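Local structure of multicopper oxidase (6VOW) at residues T37-M49 and A59-R72. The protein is a laccase-like multicopper oxidase that probably couples one-electron oxidation of phenolic and related substrates to the reduction of dioxygen to water. Numbering follows the deposited sequence.
Sequences THDYELIAAPVDM and AWGYGGQAPGVELR
Y40 lays one face of its ring against L71, whose CG sits 4.1 Å from the ring centroid and only 7° off the normal, a CH-pi contact. With CG anti to the carbonyl carbon (chi1 -72°), the ring reaches across to the backbone of R72, where OH accepts a fairly straight bond from R72 N (2.9 Å, 157°). A water bonded to the same hydroxyl donates to E70 O, so a long aromatic with a polar end suits this place. A phenylalanine here would probably leave R72 N without its acceptor and the bridging water without one of its partners. Next along the strand, L42 packs against Y62: its CD1 meets Y62 CB and V69 CG1, both at 3.8 Å, while CD2 lies obliquely to the phenol ring. These side chains belong to the first cupredoxin-like domain, where 37-49 and 57-62 form an antiparallel hairpin and 71-74 starts the facing sheet. A45 and G61 form a hydrogen-bonded pair (G61 N to A45 O, 2.8 Å). Glycine suits position 61, because a CB would run into V47 CG2 and Q65 O. The flexible thioether of M49 sets SD against the methyls of A59 (CB, 3.7 Å) and A66.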
# COMPACT_ATOMS: atom_id res chain seq x y z
N THR A 37 -10.29 -12.16 -18.25
CA THR A 37 -10.83 -10.92 -17.69
C THR A 37 -11.62 -11.22 -16.40
O THR A 37 -12.51 -12.03 -16.37
CB THR A 37 -11.71 -10.22 -18.73
OG1 THR A 37 -10.94 -9.96 -19.87
CG2 THR A 37 -12.18 -8.90 -18.28
N HIS A 38 -11.23 -10.56 -15.31
CA HIS A 38 -11.86 -10.64 -14.02
C HIS A 38 -12.69 -9.40 -13.92
O HIS A 38 -12.15 -8.29 -13.84
CB HIS A 38 -10.78 -10.64 -12.94
CG HIS A 38 -9.75 -11.68 -13.13
ND1 HIS A 38 -9.65 -12.72 -12.26
CD2 HIS A 38 -8.80 -11.88 -14.08
CE1 HIS A 38 -8.67 -13.52 -12.65
NE2 HIS A 38 -8.16 -13.04 -13.76
N ASP A 39 -14.00 -9.55 -14.12
CA ASP A 39 -15.01 -8.48 -13.96
C ASP A 39 -15.54 -8.28 -12.53
O ASP A 39 -15.95 -9.23 -11.81
CB ASP A 39 -16.23 -8.61 -14.91
CG ASP A 39 -15.89 -8.17 -16.29
OD1 ASP A 39 -15.83 -6.97 -16.47
OD2 ASP A 39 -15.57 -8.96 -17.18
N TYR A 40 -15.50 -7.00 -12.17
CA TYR A 40 -15.99 -6.52 -10.91
C TYR A 40 -16.78 -5.23 -11.18
O TYR A 40 -16.43 -4.45 -12.08
CB TYR A 40 -14.82 -6.21 -9.98
CG TYR A 40 -14.08 -7.37 -9.41
CD1 TYR A 40 -14.58 -8.05 -8.34
CD2 TYR A 40 -12.90 -7.81 -9.96
CE1 TYR A 40 -13.90 -9.11 -7.78
CE2 TYR A 40 -12.23 -8.86 -9.42
CZ TYR A 40 -12.77 -9.52 -8.35
OH TYR A 40 -12.14 -10.53 -7.75
N GLU A 41 -17.90 -5.10 -10.46
CA GLU A 41 -18.64 -3.85 -10.29
C GLU A 41 -18.32 -3.41 -8.86
O GLU A 41 -18.70 -4.13 -7.90
CB GLU A 41 -20.15 -4.08 -10.40
CG GLU A 41 -20.92 -2.78 -10.32
CD GLU A 41 -22.43 -2.90 -10.27
OE1 GLU A 41 -23.01 -3.54 -9.38
OE2 GLU A 41 -23.06 -2.27 -11.10
N LEU A 42 -17.64 -2.26 -8.73
CA LEU A 42 -17.19 -1.77 -7.43
C LEU A 42 -17.87 -0.45 -7.14
O LEU A 42 -17.68 0.51 -7.89
CB LEU A 42 -15.69 -1.58 -7.36
CG LEU A 42 -15.16 -1.33 -5.94
CD1 LEU A 42 -15.57 -2.45 -4.98
CD2 LEU A 42 -13.66 -1.20 -5.88
N ILE A 43 -18.63 -0.38 -6.04
CA ILE A 43 -19.37 0.84 -5.63
C ILE A 43 -18.78 1.45 -4.32
O ILE A 43 -18.72 0.78 -3.30
CB ILE A 43 -20.83 0.43 -5.39
CG1 ILE A 43 -21.51 -0.05 -6.67
CG2 ILE A 43 -21.62 1.55 -4.82
CD1 ILE A 43 -22.83 -0.75 -6.41
N ALA A 44 -18.37 2.73 -4.38
CA ALA A 44 -18.06 3.57 -3.23
C ALA A 44 -19.36 4.22 -2.69
O ALA A 44 -20.13 4.88 -3.40
CB ALA A 44 -17.10 4.63 -3.67
N ALA A 45 -19.61 4.06 -1.43
CA ALA A 45 -20.85 4.52 -0.84
C ALA A 45 -20.69 4.60 0.66
O ALA A 45 -19.79 3.93 1.19
CB ALA A 45 -21.98 3.56 -1.14
N PRO A 46 -21.58 5.39 1.34
CA PRO A 46 -21.56 5.46 2.78
C PRO A 46 -21.76 4.12 3.40
O PRO A 46 -22.64 3.42 2.98
CB PRO A 46 -22.74 6.41 3.11
CG PRO A 46 -22.99 7.23 1.86
CD PRO A 46 -22.62 6.30 0.76
N VAL A 47 -20.94 3.78 4.36
CA VAL A 47 -21.13 2.58 5.22
C VAL A 47 -21.14 3.01 6.71
O VAL A 47 -20.19 3.54 7.16
CB VAL A 47 -20.00 1.51 5.09
CG1 VAL A 47 -20.41 0.24 5.84
CG2 VAL A 47 -19.69 1.17 3.68
N ASP A 48 -22.24 2.82 7.44
CA ASP A 48 -22.26 3.10 8.87
C ASP A 48 -21.64 1.87 9.48
O ASP A 48 -21.97 0.75 9.12
CB ASP A 48 -23.67 3.34 9.42
CG ASP A 48 -24.13 4.77 9.22
OD1 ASP A 48 -23.40 5.49 8.54
OD2 ASP A 48 -25.22 5.18 9.75
N MET A 49 -20.73 2.08 10.37
CA MET A 49 -19.97 1.00 10.97
C MET A 49 -19.92 1.19 12.44
O MET A 49 -19.75 2.30 12.90
CB MET A 49 -18.57 1.13 10.51
CG MET A 49 -18.46 0.83 9.08
SD MET A 49 -16.77 0.75 8.67
CE MET A 49 -16.08 -0.59 9.69
N ALA A 59 -18.83 5.86 8.13
CA ALA A 59 -17.71 5.61 7.21
C ALA A 59 -18.15 5.58 5.76
O ALA A 59 -19.36 5.57 5.48
CB ALA A 59 -16.99 4.29 7.57
N TRP A 60 -17.18 5.55 4.85
CA TRP A 60 -17.35 5.50 3.38
C TRP A 60 -16.57 4.29 2.93
O TRP A 60 -15.40 4.10 3.34
CB TRP A 60 -16.71 6.74 2.68
CG TRP A 60 -17.46 7.94 2.89
CD1 TRP A 60 -18.58 8.08 3.60
CD2 TRP A 60 -17.17 9.23 2.35
NE1 TRP A 60 -19.01 9.37 3.56
CE2 TRP A 60 -18.15 10.07 2.77
CE3 TRP A 60 -16.19 9.72 1.52
CZ2 TRP A 60 -18.20 11.41 2.40
CZ3 TRP A 60 -16.23 11.10 1.18
CH2 TRP A 60 -17.20 11.90 1.62
N GLY A 61 -17.20 3.46 2.11
CA GLY A 61 -16.63 2.12 1.80
C GLY A 61 -16.87 1.67 0.38
O GLY A 61 -17.83 2.13 -0.24
N TYR A 62 -15.95 0.81 -0.11
CA TYR A 62 -16.14 0.08 -1.31
C TYR A 62 -16.81 -1.26 -1.01
O TYR A 62 -16.28 -2.08 -0.26
CB TYR A 62 -14.82 -0.22 -1.98
CG TYR A 62 -13.99 0.95 -2.33
CD1 TYR A 62 -14.33 1.78 -3.38
CD2 TYR A 62 -12.83 1.22 -1.61
CE1 TYR A 62 -13.51 2.83 -3.72
CE2 TYR A 62 -11.99 2.28 -1.97
CZ TYR A 62 -12.37 3.04 -3.01
OH TYR A 62 -11.64 4.07 -3.35
N GLY A 63 -17.99 -1.45 -1.61
CA GLY A 63 -18.67 -2.74 -1.66
C GLY A 63 -19.27 -3.03 -0.36
O GLY A 63 -19.33 -4.14 0.03
N GLY A 64 -19.67 -2.03 0.37
CA GLY A 64 -20.47 -2.25 1.54
C GLY A 64 -19.62 -2.43 2.78
O GLY A 64 -20.16 -2.73 3.80
N GLN A 65 -18.28 -2.28 2.68
CA GLN A 65 -17.44 -2.44 3.83
C GLN A 65 -16.26 -1.49 3.76
O GLN A 65 -15.92 -1.02 2.71
CB GLN A 65 -16.86 -3.86 3.87
CG GLN A 65 -15.95 -4.21 2.67
CD GLN A 65 -15.53 -5.66 2.69
OE1 GLN A 65 -14.32 -6.03 2.83
NE2 GLN A 65 -16.55 -6.53 2.59
N ALA A 66 -15.59 -1.36 4.90
CA ALA A 66 -14.35 -0.64 5.04
C ALA A 66 -13.48 -1.29 6.09
O ALA A 66 -13.95 -1.43 7.16
CB ALA A 66 -14.72 0.73 5.40
N PRO A 67 -12.26 -1.78 5.80
CA PRO A 67 -11.67 -1.77 4.46
C PRO A 67 -12.51 -2.43 3.41
O PRO A 67 -13.22 -3.36 3.68
CB PRO A 67 -10.37 -2.58 4.61
CG PRO A 67 -10.04 -2.50 6.07
CD PRO A 67 -11.35 -2.39 6.79
N GLY A 68 -12.33 -1.96 2.20
CA GLY A 68 -13.12 -2.39 1.07
C GLY A 68 -12.99 -3.87 0.68
O GLY A 68 -12.04 -4.61 1.05
N VAL A 69 -13.95 -4.31 -0.08
CA VAL A 69 -13.95 -5.65 -0.59
C VAL A 69 -12.59 -6.05 -1.21
O VAL A 69 -11.84 -5.20 -1.76
CB VAL A 69 -15.01 -5.74 -1.68
CG1 VAL A 69 -14.32 -5.51 -3.01
CG2 VAL A 69 -15.72 -7.07 -1.61
N GLU A 70 -12.25 -7.34 -1.09
CA GLU A 70 -11.00 -7.84 -1.71
C GLU A 70 -11.15 -8.00 -3.25
O GLU A 70 -12.01 -8.61 -3.71
CB GLU A 70 -10.37 -9.10 -1.03
CG GLU A 70 -8.90 -9.27 -1.55
CD GLU A 70 -8.03 -10.33 -0.83
OE1 GLU A 70 -7.71 -11.30 -1.51
OE2 GLU A 70 -7.59 -10.20 0.35
N LEU A 71 -10.38 -7.30 -4.03
CA LEU A 71 -10.36 -7.59 -5.47
C LEU A 71 -9.30 -8.65 -5.81
O LEU A 71 -8.10 -8.57 -5.33
CB LEU A 71 -10.16 -6.34 -6.28
CG LEU A 71 -11.37 -5.57 -6.78
CD1 LEU A 71 -12.35 -5.22 -5.77
CD2 LEU A 71 -10.92 -4.26 -7.38
N ARG A 72 -9.69 -9.67 -6.57
CA ARG A 72 -8.64 -10.67 -7.02
C ARG A 72 -8.52 -10.67 -8.51
O ARG A 72 -9.56 -10.57 -9.21
CB ARG A 72 -8.98 -12.10 -6.73
CG ARG A 72 -9.41 -12.43 -5.36
CD ARG A 72 -8.26 -12.47 -4.43
NE ARG A 72 -7.47 -13.68 -4.53
CZ ARG A 72 -6.85 -14.26 -3.50
NH1 ARG A 72 -6.88 -13.79 -2.24
NH2 ARG A 72 -6.17 -15.32 -3.76
O HOH W 1 -12.85 -10.91 -5.34
O HOH W 2 -21.84 6.22 6.58